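Local coordinates for protein tRNA dimethylallyltransferase (Bacillus halodurans, PDB 3EXA) that probably transfers a dimethylallyl group from dimethylallyl diphosphate onto the adenine at position 37 of tRNAs that read codons beginning with uridine, at residues Thr47-Ala52 against His61-Lys66; Ala107-Phe112 against Arg279-Val284; Ala129-Asn132 against Ala138-Asp141. All blocks are in the same frame, centred on the assembly; numbering follows the deposited sequence.

Interaction 1 (Thr47-Ala52 against His61-Lys66)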
loop_
_atom_site.group_PDB
_atom_site.type_symbol
_atom_site.label_atom_id
_atom_site.label_comp_id
_atom_site.label_asym_id
_atom_site.label_seq_id
_atom_site.Cartn_x
_atom_site.Cartn_y
_atom_site.Cartn_z
ATOM N N THR A 47 -18.118 -11.377 -28.781
ATOM C CA THR A 47 -18.115 -12.021 -27.480
ATOM C C THR A 47 -19.113 -13.168 -27.362
ATOM O O THR A 47 -19.298 -13.723 -26.276
ATOM C CB THR A 47 -18.382 -11.004 -26.360
ATOM O OG1 THR A 47 -19.762 -10.630 -26.365
ATOM C CG2 THR A 47 -17.537 -9.757 -26.571
ATOM N N ALA A 48 -19.742 -13.533 -28.478
ATOM C CA ALA A 48 -20.723 -14.617 -28.486
ATOM C C ALA A 48 -21.727 -14.404 -27.361
ATOM O O ALA A 48 -22.051 -15.333 -26.612
ATOM C CB ALA A 48 -20.026 -15.962 -28.319
ATOM N N LYS A 49 -22.207 -13.169 -27.250
ATOM C CA LYS A 49 -23.169 -12.792 -26.220
ATOM C C LYS A 49 -24.458 -13.594 -26.351
ATOM O O LYS A 49 -24.968 -13.806 -27.457
ATOM C CB LYS A 49 -23.464 -11.291 -26.317
ATOM C CG LYS A 49 -24.160 -10.710 -25.099
ATOM C CD LYS A 49 -24.138 -9.182 -25.118
ATOM C CE LYS A 49 -22.729 -8.631 -24.931
ATOM N NZ LYS A 49 -22.663 -7.166 -25.175
ATOM N N ILE A 50 -24.983 -14.044 -25.215
ATOM C CA ILE A 50 -26.220 -14.813 -25.209
ATOM C C ILE A 50 -27.389 -13.927 -25.630
ATOM O O ILE A 50 -27.464 -12.762 -25.250
ATOM C CB ILE A 50 -26.530 -15.394 -23.806
ATOM C CG1 ILE A 50 -27.878 -16.123 -23.842
ATOM C CG2 ILE A 50 -26.582 -14.277 -22.772
ATOM C CD1 ILE A 50 -28.203 -16.891 -22.585
ATOM N N THR A 51 -28.303 -14.488 -26.407
ATOM C CA THR A 51 -29.456 -13.731 -26.866
ATOM C C THR A 51 -30.637 -13.884 -25.911
ATOM O O THR A 51 -30.682 -14.814 -25.110
ATOM C CB THR A 51 -29.881 -14.193 -28.263
ATOM O OG1 THR A 51 -30.276 -15.570 -28.209
ATOM C CG2 THR A 51 -28.718 -14.039 -29.242
ATOM N N ALA A 52 -31.593 -12.965 -25.998
ATOM C CA ALA A 52 -32.767 -13.028 -25.135
ATOM C C ALA A 52 -33.519 -14.334 -25.391
ATOM O O ALA A 52 -34.125 -14.904 -24.478
ATOM C CB ALA A 52 -33.676 -11.827 -25.391
ATOM N N HIS A 61 -27.741 -11.923 -15.302
ATOM C CA HIS A 61 -27.140 -10.721 -14.747
ATOM C C HIS A 61 -25.704 -10.484 -15.186
ATOM O O HIS A 61 -24.988 -11.416 -15.563
ATOM C CB HIS A 61 -27.166 -10.781 -13.220
ATOM C CG HIS A 61 -28.506 -11.111 -12.647
ATOM N ND1 HIS A 61 -29.046 -12.376 -12.701
ATOM C CD2 HIS A 61 -29.424 -10.333 -12.028
ATOM C CE1 HIS A 61 -30.243 -12.366 -12.142
ATOM N NE2 HIS A 61 -30.497 -11.139 -11.727
ATOM N N LEU A 62 -25.296 -9.220 -15.105
ATOM C CA LEU A 62 -23.947 -8.806 -15.449
ATOM C C LEU A 62 -23.666 -8.821 -16.945
ATOM O O LEU A 62 -22.543 -9.068 -17.389
ATOM C CB LEU A 62 -22.946 -9.680 -14.698
ATOM C CG LEU A 62 -22.529 -9.182 -13.303
ATOM C CD1 LEU A 62 -23.662 -8.449 -12.583
ATOM C CD2 LEU A 62 -22.058 -10.370 -12.508
ATOM N N ILE A 63 -24.709 -8.567 -17.722
ATOM C CA ILE A 63 -24.575 -8.511 -19.161
ATOM C C ILE A 63 -24.871 -7.082 -19.589
ATOM O O ILE A 63 -25.886 -6.504 -19.188
ATOM C CB ILE A 63 -25.574 -9.428 -19.866
ATOM C CG1 ILE A 63 -25.424 -10.855 -19.359
ATOM C CG2 ILE A 63 -25.337 -9.382 -21.363
ATOM C CD1 ILE A 63 -24.146 -11.517 -19.767
ATOM N N ASP A 64 -23.980 -6.512 -20.392
ATOM C CA ASP A 64 -24.178 -5.161 -20.874
ATOM C C ASP A 64 -24.260 -4.143 -19.744
ATOM O O ASP A 64 -25.211 -3.373 -19.671
ATOM C CB ASP A 64 -25.454 -5.130 -21.724
ATOM C CG ASP A 64 -25.281 -5.865 -23.030
ATOM O OD1 ASP A 64 -26.279 -6.266 -23.655
ATOM O OD2 ASP A 64 -24.122 -6.037 -23.451
ATOM N N ILE A 65 -23.252 -4.125 -18.878
ATOM C CA ILE A 65 -23.229 -3.196 -17.749
ATOM C C ILE A 65 -22.043 -2.221 -17.763
ATOM O O ILE A 65 -21.947 -1.340 -16.905
ATOM C CB ILE A 65 -23.163 -3.959 -16.422
ATOM C CG1 ILE A 65 -21.941 -4.880 -16.443
ATOM C CG2 ILE A 65 -24.443 -4.752 -16.205
ATOM C CD1 ILE A 65 -21.599 -5.472 -15.102
ATOM N N LYS A 66 -21.136 -2.385 -18.720
ATOM C CA LYS A 66 -19.956 -1.527 -18.817
ATOM C C LYS A 66 -19.638 -1.102 -20.248
ATOM O O LYS A 66 -19.634 -1.926 -21.160
ATOM C CB LYS A 66 -18.739 -2.250 -18.234
ATOM C CG LYS A 66 -18.686 -2.291 -16.721
ATOM C CD LYS A 66 -18.104 -1.009 -16.180
ATOM C CE LYS A 66 -17.961 -1.069 -14.681
ATOM N NZ LYS A 66 -17.302 0.168 -14.197
#
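Lys49 reaches over Ile63 and ends in a salt bridge with Asp64. The two loops belong to the P-loop NTPase-like core. One follows strand 29-33 and the other follows strand 60-61, its neighbour at the edge of the parallel sheet. The CB of Lys49 points toward 61-66. CG stands anti to the backbone N (chi1 -165°), which sends the chain out across the gap. Lys49 CG and Ile63 CG2 are 4.1 Å apart. Lys49 CD comes a little closer to the same methyl, Ile63 CG2, at 3.9 Å. These two methylenes and the methyl make the apolar part of the contact, with the two side chains passing each other in opposite directions. Lys49 CD also lies 3.6 Å from Asp64 OD2. The chain then bends at chi3 (-68°). The bend carries Lys49 CE to 3.3 Å from Asp64 OD2 and turns the amine onto the carboxylate. Asp64 meets it obliquely.

Lys49 NZ has further partners earlier in the same loop. It forms a second salt bridge with Asp44. It also donates a hydrogen bond to the backbone O of Tyr40. Two carboxylates around one amine would probably keep the lysine charged. Asp64 is tied by a backbone hydrogen bond to Gln38, part of a region that by similarity interacts with substrate tRNA. The contact therefore joins two surface loops close to that region. Lys49 NZ is 2.5 Å from Asp64 OD2 and sits at its syn lone pair, on the side of OD1.

Interaction 2 (Ala107-Phe112 against Arg279-Val284)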
loop_
_atom_site.group_PDB
_atom_site.type_symbol
_atom_site.label_atom_id
_atom_site.label_comp_id
_atom_site.label_asym_id
_atom_site.label_seq_id
_atom_site.Cartn_x
_atom_site.Cartn_y
_atom_site.Cartn_z
ATOM N N ALA A 107 -12.607 -16.285 -7.668
ATOM C CA ALA A 107 -12.693 -15.156 -6.765
ATOM C C ALA A 107 -14.047 -15.106 -6.066
ATOM O O ALA A 107 -14.143 -14.657 -4.929
ATOM C CB ALA A 107 -12.443 -13.868 -7.526
ATOM N N VAL A 108 -15.088 -15.573 -6.749
ATOM C CA VAL A 108 -16.442 -15.576 -6.197
ATOM C C VAL A 108 -16.699 -16.770 -5.287
ATOM O O VAL A 108 -17.264 -16.626 -4.209
ATOM C CB VAL A 108 -17.497 -15.615 -7.317
ATOM C CG1 VAL A 108 -18.861 -15.955 -6.741
ATOM C CG2 VAL A 108 -17.529 -14.280 -8.035
ATOM N N ILE A 109 -16.279 -17.949 -5.725
ATOM C CA ILE A 109 -16.525 -19.136 -4.940
ATOM C C ILE A 109 -15.635 -19.245 -3.719
ATOM O O ILE A 109 -15.865 -20.096 -2.864
ATOM C CB ILE A 109 -16.362 -20.416 -5.771
ATOM C CG1 ILE A 109 -14.903 -20.594 -6.187
ATOM C CG2 ILE A 109 -17.249 -20.358 -6.986
ATOM C CD1 ILE A 109 -14.649 -21.939 -6.850
ATOM N N HIS A 110 -14.620 -18.392 -3.631
ATOM C CA HIS A 110 -13.707 -18.428 -2.492
ATOM C C HIS A 110 -13.736 -17.139 -1.687
ATOM O O HIS A 110 -13.125 -17.051 -0.623
ATOM C CB HIS A 110 -12.275 -18.704 -2.964
ATOM C CG HIS A 110 -12.060 -20.100 -3.455
ATOM N ND1 HIS A 110 -11.558 -20.379 -4.711
ATOM C CD2 HIS A 110 -12.263 -21.299 -2.859
ATOM C CE1 HIS A 110 -11.461 -21.687 -4.864
ATOM N NE2 HIS A 110 -11.882 -22.270 -3.754
ATOM N N GLN A 111 -14.446 -16.136 -2.189
ATOM C CA GLN A 111 -14.531 -14.860 -1.488
ATOM C C GLN A 111 -13.148 -14.304 -1.150
ATOM O O GLN A 111 -12.918 -13.856 -0.026
ATOM C CB GLN A 111 -15.333 -15.018 -0.193
ATOM C CG GLN A 111 -16.811 -15.208 -0.391
ATOM C CD GLN A 111 -17.427 -14.088 -1.195
ATOM O OE1 GLN A 111 -17.282 -14.025 -2.420
ATOM N NE2 GLN A 111 -18.112 -13.185 -0.510
ATOM N N PHE A 112 -12.230 -14.331 -2.114
ATOM C CA PHE A 112 -10.878 -13.814 -1.887
ATOM C C PHE A 112 -10.899 -12.380 -1.366
ATOM O O PHE A 112 -11.670 -11.549 -1.845
ATOM C CB PHE A 112 -10.051 -13.849 -3.176
ATOM C CG PHE A 112 -9.655 -15.229 -3.613
ATOM C CD1 PHE A 112 -9.172 -16.155 -2.699
ATOM C CD2 PHE A 112 -9.724 -15.586 -4.955
ATOM C CE1 PHE A 112 -8.765 -17.426 -3.114
ATOM C CE2 PHE A 112 -9.319 -16.852 -5.382
ATOM C CZ PHE A 112 -8.837 -17.770 -4.459
ATOM N N ARG A 279 -9.733 -28.279 -15.062
ATOM C CA ARG A 279 -9.373 -29.672 -14.826
ATOM C C ARG A 279 -8.498 -29.731 -13.585
ATOM O O ARG A 279 -8.433 -30.752 -12.896
ATOM C CB ARG A 279 -8.592 -30.247 -16.014
ATOM C CG ARG A 279 -9.451 -30.799 -17.131
ATOM C CD ARG A 279 -10.240 -32.001 -16.637
ATOM N NE ARG A 279 -11.015 -32.654 -17.692
ATOM C CZ ARG A 279 -11.674 -33.798 -17.527
ATOM N NH1 ARG A 279 -11.649 -34.417 -16.351
ATOM N NH2 ARG A 279 -12.355 -34.326 -18.533
ATOM N N ASN A 280 -7.828 -28.621 -13.304
ATOM C CA ASN A 280 -6.940 -28.529 -12.154
ATOM C C ASN A 280 -7.699 -28.146 -10.891
ATOM O O ASN A 280 -7.112 -28.068 -9.813
ATOM C CB ASN A 280 -5.844 -27.496 -12.424
ATOM C CG ASN A 280 -4.516 -27.890 -11.822
ATOM O OD1 ASN A 280 -3.598 -27.080 -11.729
ATOM N ND2 ASN A 280 -4.402 -29.151 -11.420
ATOM N N LYS A 281 -9.000 -27.895 -11.016
ATOM C CA LYS A 281 -9.801 -27.536 -9.843
ATOM C C LYS A 281 -10.505 -28.768 -9.266
ATOM O O LYS A 281 -11.280 -29.421 -9.953
ATOM C CB LYS A 281 -10.842 -26.470 -10.209
ATOM C CG LYS A 281 -10.247 -25.138 -10.638
ATOM C CD LYS A 281 -10.724 -24.012 -9.744
ATOM C CE LYS A 281 -10.295 -24.230 -8.300
ATOM N NZ LYS A 281 -10.830 -23.170 -7.394
ATOM N N ALA A 282 -10.226 -29.087 -8.008
ATOM C CA ALA A 282 -10.854 -30.237 -7.367
ATOM C C ALA A 282 -12.314 -29.911 -7.046
ATOM O O ALA A 282 -12.661 -28.747 -6.827
ATOM C CB ALA A 282 -10.096 -30.611 -6.085
ATOM N N ASN A 283 -13.158 -30.941 -7.018
ATOM C CA ASN A 283 -14.584 -30.776 -6.740
ATOM C C ASN A 283 -15.376 -30.368 -7.993
ATOM O O ASN A 283 -16.487 -29.841 -7.896
ATOM C CB ASN A 283 -14.788 -29.752 -5.623
ATOM C CG ASN A 283 -14.145 -30.184 -4.322
ATOM O OD1 ASN A 283 -13.941 -29.378 -3.413
ATOM N ND2 ASN A 283 -13.828 -31.471 -4.221
ATOM N N VAL A 284 -14.795 -30.611 -9.168
ATOM C CA VAL A 284 -15.448 -30.303 -10.435
ATOM C C VAL A 284 -15.840 -31.605 -11.128
ATOM O O VAL A 284 -14.988 -32.345 -11.631
ATOM C CB VAL A 284 -14.527 -29.492 -11.380
ATOM C CG1 VAL A 284 -15.250 -29.222 -12.701
ATOM C CG2 VAL A 284 -14.133 -28.172 -10.724
#
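Lys281 sends its amine to the edge of the His110 ring and to the end of the Ile109 side chain. The contact ties the C-terminal part of helix 102-110 to the loop that enters strand 284-288, an outermost strand of the parallel sheet. Arg279 ends a region that by similarity interacts with substrate tRNA, and makes a cation-pi contact with Trp286. Asn280 packs on Asn157 of the second subunit. Lys281 comes next and alone bridges to 107-112. Its chain bends at chi2 (-121°) and again at chi3 (61°), and the tip still spans a wide gap: the nearest CA atoms of the two segments, those of Ile109 and Lys281, are 11.8 Å apart. Lys281 NZ lies in the plane of the imidazole, 3.0 Å from His110 CE1. The same amine, Lys281 NZ, is 3.9 Å from both His110 ND1 and His110 NE2. Lys281 NZ also meets Ile109 CD1 tip to tip at 4.0 Å. Ile109 CG1 lies over one face, offset toward the rim, 3.7 Å above the plane of the His110 ring. After Lys281 the chain turns through Asn283, which has positive phi, and Val284 brings it to Met194 on the adjoining strand 191-198.

Asn106, one turn back on helix 102-110, binds both partners weakly: its OD1 takes Lys281 NZ and its backbone O takes His110 ND1. In the modelled ring the amine faces the C-H between the two nitrogens. A charged amine beside the ring would probably disfavour a second proton, though so short an N-to-C approach is doubtful in detail.

Interaction 3 (Ala129-Asn132 against Ala138-Asp141)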
loop_
_atom_site.group_PDB
_atom_site.type_symbol
_atom_site.label_atom_id
_atom_site.label_comp_id
_atom_site.label_asym_id
_atom_site.label_seq_id
_atom_site.Cartn_x
_atom_site.Cartn_y
_atom_site.Cartn_z
ATOM N N ALA A 129 12.675 5.597 14.436
ATOM C CA ALA A 129 13.041 5.665 15.845
ATOM C C ALA A 129 14.314 4.855 16.072
ATOM O O ALA A 129 15.157 5.202 16.900
ATOM C CB ALA A 129 11.908 5.109 16.704
ATOM N N PHE A 130 14.453 3.774 15.319
ATOM C CA PHE A 130 15.617 2.917 15.438
ATOM C C PHE A 130 16.872 3.631 14.953
ATOM O O PHE A 130 17.906 3.631 15.631
ATOM C CB PHE A 130 15.413 1.656 14.606
ATOM C CG PHE A 130 16.515 0.659 14.746
ATOM C CD1 PHE A 130 16.419 -0.373 15.670
ATOM C CD2 PHE A 130 17.672 0.770 13.980
ATOM C CE1 PHE A 130 17.457 -1.282 15.830
ATOM C CE2 PHE A 130 18.720 -0.137 14.135
ATOM C CZ PHE A 130 18.613 -1.164 15.062
ATOM N N VAL A 131 16.780 4.233 13.772
ATOM C CA VAL A 131 17.914 4.930 13.191
ATOM C C VAL A 131 18.339 6.135 14.039
ATOM O O VAL A 131 19.489 6.571 13.975
ATOM C CB VAL A 131 17.612 5.363 11.714
ATOM C CG1 VAL A 131 16.540 6.432 11.670
ATOM C CG2 VAL A 131 18.881 5.860 11.050
ATOM N N ASN A 132 17.423 6.656 14.852
ATOM C CA ASN A 132 17.731 7.793 15.719
ATOM C C ASN A 132 18.264 7.350 17.083
ATOM O O ASN A 132 19.049 8.055 17.719
ATOM C CB ASN A 132 16.498 8.668 15.920
ATOM C CG ASN A 132 16.749 9.788 16.904
ATOM O OD1 ASN A 132 16.387 9.686 18.079
ATOM N ND2 ASN A 132 17.395 10.858 16.436
ATOM N N ALA A 138 23.914 0.958 11.992
ATOM C CA ALA A 138 23.255 -0.107 12.758
ATOM C C ALA A 138 21.971 -0.496 12.015
ATOM O O ALA A 138 21.602 -1.674 11.936
ATOM C CB ALA A 138 22.921 0.368 14.166
ATOM N N LEU A 139 21.295 0.511 11.469
ATOM C CA LEU A 139 20.069 0.295 10.710
ATOM C C LEU A 139 20.457 -0.427 9.422
ATOM O O LEU A 139 19.670 -1.176 8.833
ATOM C CB LEU A 139 19.416 1.629 10.364
ATOM C CG LEU A 139 18.188 1.480 9.472
ATOM C CD1 LEU A 139 17.121 0.766 10.246
ATOM C CD2 LEU A 139 17.699 2.835 9.005
ATOM N N HIS A 140 21.695 -0.179 9.008
ATOM C CA HIS A 140 22.264 -0.771 7.818
ATOM C C HIS A 140 22.599 -2.222 8.136
ATOM O O HIS A 140 22.372 -3.119 7.321
ATOM C CB HIS A 140 23.523 0.004 7.417
ATOM C CG HIS A 140 24.014 -0.313 6.040
ATOM N ND1 HIS A 140 24.914 -1.325 5.784
ATOM C CD2 HIS A 140 23.712 0.234 4.839
ATOM C CE1 HIS A 140 25.145 -1.387 4.484
ATOM N NE2 HIS A 140 24.426 -0.453 3.889
ATOM N N ASP A 141 23.131 -2.458 9.329
ATOM C CA ASP A 141 23.460 -3.825 9.713
ATOM C C ASP A 141 22.171 -4.631 9.824
ATOM O O ASP A 141 22.154 -5.826 9.526
ATOM C CB ASP A 141 24.228 -3.859 11.039
ATOM C CG ASP A 141 25.617 -3.248 10.925
ATOM O OD1 ASP A 141 26.293 -3.480 9.897
ATOM O OD2 ASP A 141 26.040 -2.542 11.866
#
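Phe130 presents an edge to the Ala138 C and Leu139 N atoms. The touching atom is CE2. Ala138 C and Leu139 N both lie near the plane of the ring, and Phe130 CE2 is 3.9 Å from Ala138 C. Leu139 CA is slightly closer, 3.7 Å from Phe130 CE2, but approaches the ring obliquely. The ring gets there because CG is anti to the backbone N (chi1 -176°), with the CB directed toward 138-141. The Ala138 methyl also points at the other helix, and Ala138 CB is 4.2 Å from Phe130 CE2.

Leu139 lies across the gap between Phe130 and Val131 and divides its fork between them. Leu139 CD1 touches Phe130 CD2 at 3.8 Å. Leu139 CD2 turns to the valine and meets Val131 CB at 3.7 Å. This is the inner side of a corner between two consecutive helices, 121-133 and 136-144, joined by a short turn. The corner is part of a helical insertion far from the nucleotide-binding core. Helix 159-171 packs against it, with Val162, Ile163 and Leu166 on Leu139. Lys142 makes a cation-pi contact with Phe130. Replacing Phe130 with an alanine would probably open a gap beside Leu139 CD1 and the Ala138 methyl, and leave Lys142 without its aromatic partner.

Val131 and Leu139 are buried and cross at an angle. The valine also packs on Leu103 of the second subunit. Val131 CG2 adds a further contact at 3.8 Å to Leu139 CD2.

Overall arrangement
Interactions 1 and 2 belong to the sheet-containing core, with centres about 23 Å apart and no touch. Interaction 1 lies beside edge strand 60-61, whereas interaction 2 leads into strand 284-288 at the other edge. Interaction 3 lies in the helical insertion, about 57 Å from interaction 1 and about 45 Å from interaction 2, between centres. Along the chain, interaction 1 closes before interaction 2 opens, and interaction 3 is nested inside interaction 2. Helices 102-110 and 121-133 are consecutive, so the chain leaves the core there. Interactions 2 and 3 both touch the second subunit. The core carries the probable nucleotide-binding P-loop; in the insertion, residues 160-164 by similarity contact tRNA. The contacts thus lie in two separate parts of the enzyme.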